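Long-range contacts in serine-rich secreted cell wall anchored (LPXTG-motif ) protein (Lactobacillus reuteri ATCC 53608, PDB 5NXK), which probably acts as a surface adhesin, its beta-solenoid binding region helping this gut bacterium attach to host surfaces: residues 73-78 and 99-104; 183-188 and 218-223; 223-228 and 250-255. One frame throughout, in Å; residues are numbered along the deposited sequence.

Contact 1 (73-78 and 99-104); sequences DLTIEN and TVTYKD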
# COMPACT_ATOMS: atom_id res chain seq x y z
N ASP A 73 2.49 -15.50 -2.01
CA ASP A 73 3.00 -14.49 -2.91
C ASP A 73 1.97 -14.30 -4.03
O ASP A 73 1.69 -15.23 -4.78
CB ASP A 73 4.36 -14.91 -3.46
CG ASP A 73 5.19 -13.72 -3.92
OD1 ASP A 73 4.87 -13.13 -4.97
OD2 ASP A 73 6.17 -13.38 -3.21
N LEU A 74 1.33 -13.12 -4.07
CA LEU A 74 0.29 -12.83 -5.07
C LEU A 74 0.75 -11.70 -5.97
O LEU A 74 1.06 -10.62 -5.49
CB LEU A 74 -1.02 -12.44 -4.38
CG LEU A 74 -2.15 -11.93 -5.29
CD1 LEU A 74 -2.60 -13.01 -6.29
CD2 LEU A 74 -3.33 -11.46 -4.46
N THR A 75 0.83 -11.96 -7.27
CA THR A 75 1.18 -10.94 -8.24
C THR A 75 0.01 -10.64 -9.18
O THR A 75 -0.62 -11.57 -9.69
CB THR A 75 2.43 -11.38 -9.05
OG1 THR A 75 3.54 -11.49 -8.15
CG2 THR A 75 2.79 -10.38 -10.11
N ILE A 76 -0.32 -9.37 -9.38
CA ILE A 76 -1.30 -8.96 -10.37
C ILE A 76 -0.64 -8.04 -11.38
O ILE A 76 0.02 -7.06 -10.99
CB ILE A 76 -2.51 -8.26 -9.73
CG1 ILE A 76 -3.15 -9.17 -8.66
CG2 ILE A 76 -3.53 -7.88 -10.79
CD1 ILE A 76 -4.38 -8.59 -7.99
N GLU A 77 -0.74 -8.36 -12.67
CA GLU A 77 -0.08 -7.58 -13.72
C GLU A 77 -1.09 -7.06 -14.71
O GLU A 77 -2.04 -7.77 -15.06
CB GLU A 77 0.94 -8.41 -14.49
CG GLU A 77 1.82 -9.31 -13.67
CD GLU A 77 2.88 -9.99 -14.54
OE1 GLU A 77 3.88 -10.51 -13.99
OE2 GLU A 77 2.69 -10.02 -15.78
N ASN A 78 -0.89 -5.82 -15.16
CA ASN A 78 -1.59 -5.27 -16.31
C ASN A 78 -3.10 -5.37 -16.15
O ASN A 78 -3.79 -5.98 -16.95
CB ASN A 78 -1.14 -5.96 -17.59
CG ASN A 78 -1.64 -5.27 -18.85
OD1 ASN A 78 -2.02 -4.09 -18.81
ND2 ASN A 78 -1.63 -5.98 -19.96
N THR A 99 2.84 -11.44 0.61
CA THR A 99 3.50 -10.48 -0.26
C THR A 99 2.61 -10.25 -1.47
O THR A 99 2.18 -11.21 -2.10
CB THR A 99 4.88 -11.00 -0.69
OG1 THR A 99 5.70 -11.17 0.49
CG2 THR A 99 5.56 -10.01 -1.63
N VAL A 100 2.30 -8.98 -1.76
CA VAL A 100 1.47 -8.61 -2.89
C VAL A 100 2.30 -7.73 -3.83
O VAL A 100 3.00 -6.79 -3.39
CB VAL A 100 0.19 -7.84 -2.46
CG1 VAL A 100 -0.58 -7.34 -3.68
CG2 VAL A 100 -0.70 -8.72 -1.56
N THR A 101 2.24 -8.04 -5.11
CA THR A 101 2.95 -7.27 -6.11
C THR A 101 1.98 -6.77 -7.16
O THR A 101 1.25 -7.56 -7.76
CB THR A 101 4.06 -8.11 -6.77
OG1 THR A 101 5.01 -8.48 -5.78
CG2 THR A 101 4.77 -7.33 -7.88
N TYR A 102 1.94 -5.46 -7.35
CA TYR A 102 1.17 -4.85 -8.43
C TYR A 102 2.14 -4.41 -9.51
O TYR A 102 3.01 -3.58 -9.26
CB TYR A 102 0.38 -3.63 -7.95
CG TYR A 102 -0.89 -3.90 -7.17
CD1 TYR A 102 -1.36 -5.19 -6.94
CD2 TYR A 102 -1.63 -2.83 -6.67
CE1 TYR A 102 -2.54 -5.40 -6.23
CE2 TYR A 102 -2.80 -3.03 -5.96
CZ TYR A 102 -3.25 -4.32 -5.74
OH TYR A 102 -4.41 -4.50 -5.03
N LYS A 103 2.00 -4.94 -10.71
CA LYS A 103 2.85 -4.52 -11.81
C LYS A 103 2.01 -3.97 -12.96
O LYS A 103 1.10 -4.65 -13.45
CB LYS A 103 3.73 -5.67 -12.27
CG LYS A 103 4.56 -5.34 -13.51
CD LYS A 103 5.42 -6.54 -13.92
CE LYS A 103 6.31 -6.23 -15.13
NZ LYS A 103 7.35 -7.29 -15.32
N ASP A 104 2.27 -2.73 -13.36
CA ASP A 104 1.46 -2.07 -14.40
C ASP A 104 -0.02 -2.14 -14.06
O ASP A 104 -0.86 -2.45 -14.89
CB ASP A 104 1.74 -2.69 -15.77
CG ASP A 104 3.19 -2.48 -16.21
OD1 ASP A 104 3.73 -1.38 -15.98
OD2 ASP A 104 3.80 -3.42 -16.77
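Leu-74 and Ile-76 interleave with Thr-99, Thr-101 and Lys-103 in a ladder of five backbone hydrogen bonds. Leu-74 N reaches Thr-99 O at 2.9 Å, and the other four bonds have the same length: Leu-74 O accepts from Thr-101 N, and the pattern repeats through Ile-76 to end with Asn-78 N on Lys-103 O. N-H...O angles of at least 159° and strand axes 10° apart establish a regular parallel pairing. CA-H...O contacts lie between these bonds, as where Glu-77 CA is 3.2 Å from Lys-103 O.

On the face bearing Asp-73, Thr-75, Thr-99 and Thr-101, paired side chains lie side by side and point the same way. Thr-75 OG1 meets Thr-101 CB at 3.7 Å. Asp-73 OD2 is 3.7 Å from Thr-99 CB; a chi1 of -156°, with CG swung away from the backbone N, brings the carboxylate toward that neighbour.

The buried face carries Leu-74, Ile-76, Val-100 and Tyr-102. Ile-76 CD1 approaches Tyr-102 CE1 obliquely at 4.1 Å.

Strand 41-46 flanks 73-78 on one side and strand 122-127 flanks 99-104 on the other, while Val-90 of strand 90-92 and Leu-81 of strand 79-83 pack against the apolar face.

Contact 2 (183-188 and 218-223); sequences ATDIDM and NTEYNI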
# COMPACT_ATOMS: atom_id res chain seq x y z
N ALA A 183 -9.64 11.01 -1.13
CA ALA A 183 -10.59 10.25 -0.32
C ALA A 183 -10.14 10.01 1.12
O ALA A 183 -10.98 9.93 2.03
CB ALA A 183 -10.86 8.91 -0.97
N THR A 184 -8.84 9.88 1.34
CA THR A 184 -8.37 9.48 2.66
C THR A 184 -7.29 10.41 3.23
O THR A 184 -6.68 11.19 2.49
CB THR A 184 -7.84 8.03 2.62
OG1 THR A 184 -6.87 7.89 1.58
CG2 THR A 184 -9.01 7.05 2.33
N ASP A 185 -7.08 10.33 4.54
CA ASP A 185 -6.18 11.25 5.23
C ASP A 185 -4.71 10.94 5.00
O ASP A 185 -3.85 11.81 5.13
CB ASP A 185 -6.44 11.25 6.74
CG ASP A 185 -7.87 11.65 7.09
OD1 ASP A 185 -8.42 12.57 6.44
OD2 ASP A 185 -8.43 11.06 8.04
N ILE A 186 -4.43 9.67 4.71
CA ILE A 186 -3.04 9.22 4.64
C ILE A 186 -2.84 8.42 3.34
O ILE A 186 -3.69 7.62 2.99
CB ILE A 186 -2.66 8.35 5.88
CG1 ILE A 186 -2.93 9.14 7.17
CG2 ILE A 186 -1.20 7.90 5.82
CD1 ILE A 186 -2.75 8.30 8.44
N ASP A 187 -1.74 8.66 2.62
CA ASP A 187 -1.48 7.90 1.38
C ASP A 187 -0.94 6.50 1.69
O ASP A 187 -1.39 5.51 1.12
CB ASP A 187 -0.50 8.64 0.47
CG ASP A 187 -1.03 10.00 -0.03
OD1 ASP A 187 -2.26 10.23 -0.01
OD2 ASP A 187 -0.20 10.83 -0.45
N MET A 188 0.04 6.42 2.59
CA MET A 188 0.64 5.13 2.97
C MET A 188 0.76 5.06 4.48
O MET A 188 1.47 5.87 5.07
CB MET A 188 2.02 4.94 2.36
CG MET A 188 2.06 4.83 0.84
SD MET A 188 3.78 4.74 0.28
CE MET A 188 3.55 4.46 -1.48
N ASN A 218 -5.65 17.30 -0.39
CA ASN A 218 -6.47 16.28 0.28
C ASN A 218 -5.81 15.60 1.47
O ASN A 218 -6.40 15.48 2.54
CB ASN A 218 -6.86 15.21 -0.73
CG ASN A 218 -7.54 14.01 -0.08
OD1 ASN A 218 -8.76 13.96 0.03
ND2 ASN A 218 -6.73 13.03 0.36
N THR A 219 -4.59 15.13 1.27
CA THR A 219 -3.93 14.24 2.22
C THR A 219 -3.29 14.99 3.38
O THR A 219 -2.69 16.04 3.18
CB THR A 219 -2.89 13.41 1.47
OG1 THR A 219 -3.56 12.56 0.53
CG2 THR A 219 -2.07 12.56 2.42
N GLU A 220 -3.43 14.46 4.60
CA GLU A 220 -2.75 15.06 5.74
C GLU A 220 -1.29 14.60 5.85
O GLU A 220 -0.40 15.42 6.01
CB GLU A 220 -3.50 14.75 7.04
CG GLU A 220 -4.90 15.35 7.07
CD GLU A 220 -5.58 15.18 8.41
OE1 GLU A 220 -5.65 16.17 9.16
OE2 GLU A 220 -6.04 14.06 8.71
N TYR A 221 -1.05 13.29 5.75
CA TYR A 221 0.32 12.76 5.74
C TYR A 221 0.50 11.85 4.53
O TYR A 221 -0.32 10.98 4.30
CB TYR A 221 0.65 11.93 6.99
CG TYR A 221 -0.01 12.32 8.27
CD1 TYR A 221 0.04 13.62 8.75
CD2 TYR A 221 -0.69 11.37 9.03
CE1 TYR A 221 -0.57 13.97 9.94
CE2 TYR A 221 -1.29 11.71 10.22
CZ TYR A 221 -1.24 13.01 10.67
OH TYR A 221 -1.84 13.34 11.86
N ASN A 222 1.58 12.04 3.77
CA ASN A 222 1.83 11.12 2.66
C ASN A 222 2.20 9.73 3.18
O ASN A 222 1.66 8.71 2.74
CB ASN A 222 2.95 11.65 1.75
CG ASN A 222 2.58 12.96 1.07
OD1 ASN A 222 3.23 13.97 1.30
ND2 ASN A 222 1.54 12.94 0.24
N ILE A 223 3.15 9.69 4.10
CA ILE A 223 3.65 8.43 4.64
C ILE A 223 3.65 8.48 6.16
O ILE A 223 4.24 9.37 6.77
CB ILE A 223 5.07 8.10 4.14
CG1 ILE A 223 5.12 8.04 2.61
CG2 ILE A 223 5.56 6.77 4.73
CD1 ILE A 223 6.55 7.85 2.07
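Asp-187 is gripped across the contact through both carboxylate oxygens. Thr-219 OG1 donates to Asp-187 OD1 at 2.7 Å, arriving on the syn side and 28° out of the carboxylate plane. Asn-222 ND2 gives a bond of 2.8 Å to Asp-187 OD2 from the anti side but well out of the carboxylate plane, while the acceptor lies in the amide plane of Asn-222. With chi1 at -63°, the Asp-187 carboxylate sits beside its own backbone N and faces both donors. Asn-181 and Asn-215 add further bonds to OD1 and OD2, so four donors surround this buried acid and would be expected to stabilise its charged form.

A second polar link runs from Asn-218 ND2 to Thr-184 O at 2.8 Å, bent to 134° at the hydrogen. The same ND2 also donates to Thr-219 OG1, which ties the amide to the hydroxyl that holds Asp-187.

Among the backbone bonds, Asp-185 O accepts from both Glu-220 N and Tyr-221 N, and Met-188 N binds Asn-222 O. Glu-220 OE2 comes within 3.6 Å of Asp-185 OD1, a closeness that its salt bridge to Lys-159 probably offsets.

Outward from these bonds, Ile-186 CG1 and CD1 each lie 3.7 Å from Tyr-221 CD2, and Met-188 SD lies 4.3 Å from Ile-223 CG1, a looser contact. Polar side chains hydrogen-bonded from coil to coil at equivalent corners, with parallel bridges at Ile-186/Tyr-221 and Met-188/Ile-223, are consistent with a right-handed parallel beta-solenoid, as in pectate lyases.

Contact 3 (223-228 and 250-255); sequences IKLDGG and VRIIPQ
The guanidinium of Arg-251 is met obliquely by Lys-224 NZ, 4.0 Å from Arg-251 NE; Ile-253 CD1 lies over one face, 3.5 Å above the plane and offset toward the rim, and water 2 in plane at the edge. That water accepts from Arg-251 NH2 and Lys-224 NZ; salt bridges from Arg-251 to Asp-156 and Asp-248 probably temper the repulsion.

The Asp-226 carboxylate and Gln-255 amide are inclined by 32°, with Asp-226 CG 3.7 Å from Gln-255 CG. A bend at chi2 (-80°) brings the Gln-255 amide beside Asp-226 and Lys-224, while Gln-255 NE2 donates to Arg-153 O. Asp-226 OD2 is bound by Trp-189 NE1.

Direct pairing is short: Arg-251 N binds Ile-223 O at 2.8 Å, and Leu-225 N binds Arg-251 O at an N-H...O angle of 176°. Beyond it the chains separate and waters bridge them. Water 3 links Asp-226 OD1 to Gln-255 N, and water 4 links OD1 to Ile-253 N. Water 1 donates to Ile-253 O and Gln-255 OE1 and accepts a weak bond from Lys-224 NZ. Leu-225 CD1 touches Val-250 CG1 at 3.9 Å.

Strand 186-191 borders 223-226, Phe-233 and Asn-231 of strand 230-235 pack against the apolar side chains, and Ile-252 reaches strand 289-295.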
# COMPACT_ATOMS: atom_id res chain seq x y z
N ILE A 223 3.15 9.69 4.10
CA ILE A 223 3.65 8.43 4.64
C ILE A 223 3.65 8.48 6.16
O ILE A 223 4.24 9.37 6.77
CB ILE A 223 5.07 8.10 4.14
CG1 ILE A 223 5.12 8.04 2.61
CG2 ILE A 223 5.56 6.77 4.73
CD1 ILE A 223 6.55 7.85 2.07
N LYS A 224 2.94 7.55 6.78
CA LYS A 224 2.96 7.46 8.22
C LYS A 224 3.58 6.12 8.60
O LYS A 224 3.09 5.06 8.20
CB LYS A 224 1.55 7.61 8.81
CG LYS A 224 1.60 7.75 10.32
CD LYS A 224 0.25 7.87 11.00
CE LYS A 224 0.48 8.15 12.48
NZ LYS A 224 -0.34 9.26 12.99
N LEU A 225 4.66 6.19 9.37
CA LEU A 225 5.44 5.01 9.73
C LEU A 225 5.27 4.77 11.23
O LEU A 225 5.60 5.63 12.05
CB LEU A 225 6.92 5.23 9.37
CG LEU A 225 7.27 5.44 7.88
CD1 LEU A 225 8.74 5.83 7.70
CD2 LEU A 225 6.92 4.22 7.01
N ASP A 226 4.72 3.61 11.59
CA ASP A 226 4.44 3.26 12.98
C ASP A 226 4.97 1.86 13.32
O ASP A 226 4.26 1.06 13.93
CB ASP A 226 2.93 3.35 13.26
CG ASP A 226 2.46 4.78 13.50
OD1 ASP A 226 3.15 5.54 14.22
OD2 ASP A 226 1.40 5.16 12.94
N GLY A 227 6.19 1.56 12.88
CA GLY A 227 6.90 0.35 13.25
C GLY A 227 7.31 0.33 14.71
O GLY A 227 7.80 1.34 15.23
N GLY A 228 7.11 -0.80 15.39
CA GLY A 228 7.48 -0.91 16.79
C GLY A 228 8.97 -0.86 17.09
O GLY A 228 9.36 -0.42 18.16
N VAL A 250 6.40 12.82 5.67
CA VAL A 250 6.67 11.57 6.39
C VAL A 250 6.52 11.82 7.87
O VAL A 250 7.11 12.75 8.43
CB VAL A 250 8.08 10.99 6.12
CG1 VAL A 250 8.26 9.65 6.87
CG2 VAL A 250 8.31 10.81 4.62
N ARG A 251 5.71 10.98 8.52
CA ARG A 251 5.46 11.14 9.94
C ARG A 251 5.90 9.92 10.73
O ARG A 251 5.45 8.81 10.48
CB ARG A 251 3.98 11.39 10.16
CG ARG A 251 3.54 11.49 11.61
CD ARG A 251 2.51 12.60 11.60
NE ARG A 251 1.74 12.73 12.81
CZ ARG A 251 1.26 13.88 13.26
NH1 ARG A 251 1.50 15.02 12.61
NH2 ARG A 251 0.56 13.90 14.38
N ILE A 252 6.81 10.13 11.68
CA ILE A 252 7.23 9.07 12.59
C ILE A 252 7.01 9.52 14.02
O ILE A 252 7.88 10.12 14.64
CB ILE A 252 8.69 8.69 12.38
CG1 ILE A 252 8.98 8.52 10.89
CG2 ILE A 252 9.01 7.40 13.17
CD1 ILE A 252 10.41 8.20 10.57
N ILE A 253 5.82 9.22 14.53
CA ILE A 253 5.43 9.57 15.89
C ILE A 253 4.75 8.35 16.50
O ILE A 253 3.79 7.83 15.94
CB ILE A 253 4.46 10.80 15.91
CG1 ILE A 253 5.18 12.06 15.41
CG2 ILE A 253 3.93 11.04 17.31
CD1 ILE A 253 4.26 13.32 15.36
N PRO A 254 5.28 7.86 17.64
CA PRO A 254 4.71 6.63 18.22
C PRO A 254 3.22 6.77 18.56
O PRO A 254 2.79 7.84 18.99
CB PRO A 254 5.55 6.41 19.47
CG PRO A 254 6.88 7.12 19.18
CD PRO A 254 6.49 8.32 18.35
N GLN A 255 2.46 5.70 18.34
CA GLN A 255 1.02 5.68 18.59
C GLN A 255 0.69 5.74 20.09
O GLN A 255 -0.39 6.18 20.48
CB GLN A 255 0.40 4.43 17.97
CG GLN A 255 0.28 4.51 16.46
CD GLN A 255 -0.93 5.33 16.01
OE1 GLN A 255 -0.83 6.54 15.82
NE2 GLN A 255 -2.07 4.65 15.81
O HOH W 1 1.15 8.38 15.91
O HOH W 2 0.39 11.11 15.23
O HOH W 3 3.66 3.88 16.62
O HOH W 4 3.92 7.85 12.89

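In the fold
Contacts 2 and 3 are consecutive steps across one parallel sheet, in which strand 221-226 lies between 186-191 and 248-252. They share Ile-223, and their centres are 13 Å apart. Met-188 O lies 2.8 Å from Lys-224 N, a probable hydrogen bond, and Tyr-221 OH packs 3.4 Å from Arg-251 CZ. Contact 1 belongs to a different sheet and to earlier coils, on the opposite side of the chain's centre: its centre is about 23 Å from that of contact 2 and 26 Å from that of contact 3, with no atoms touching. All three join successive coils in parallel, which is how the solenoid grows along its axis.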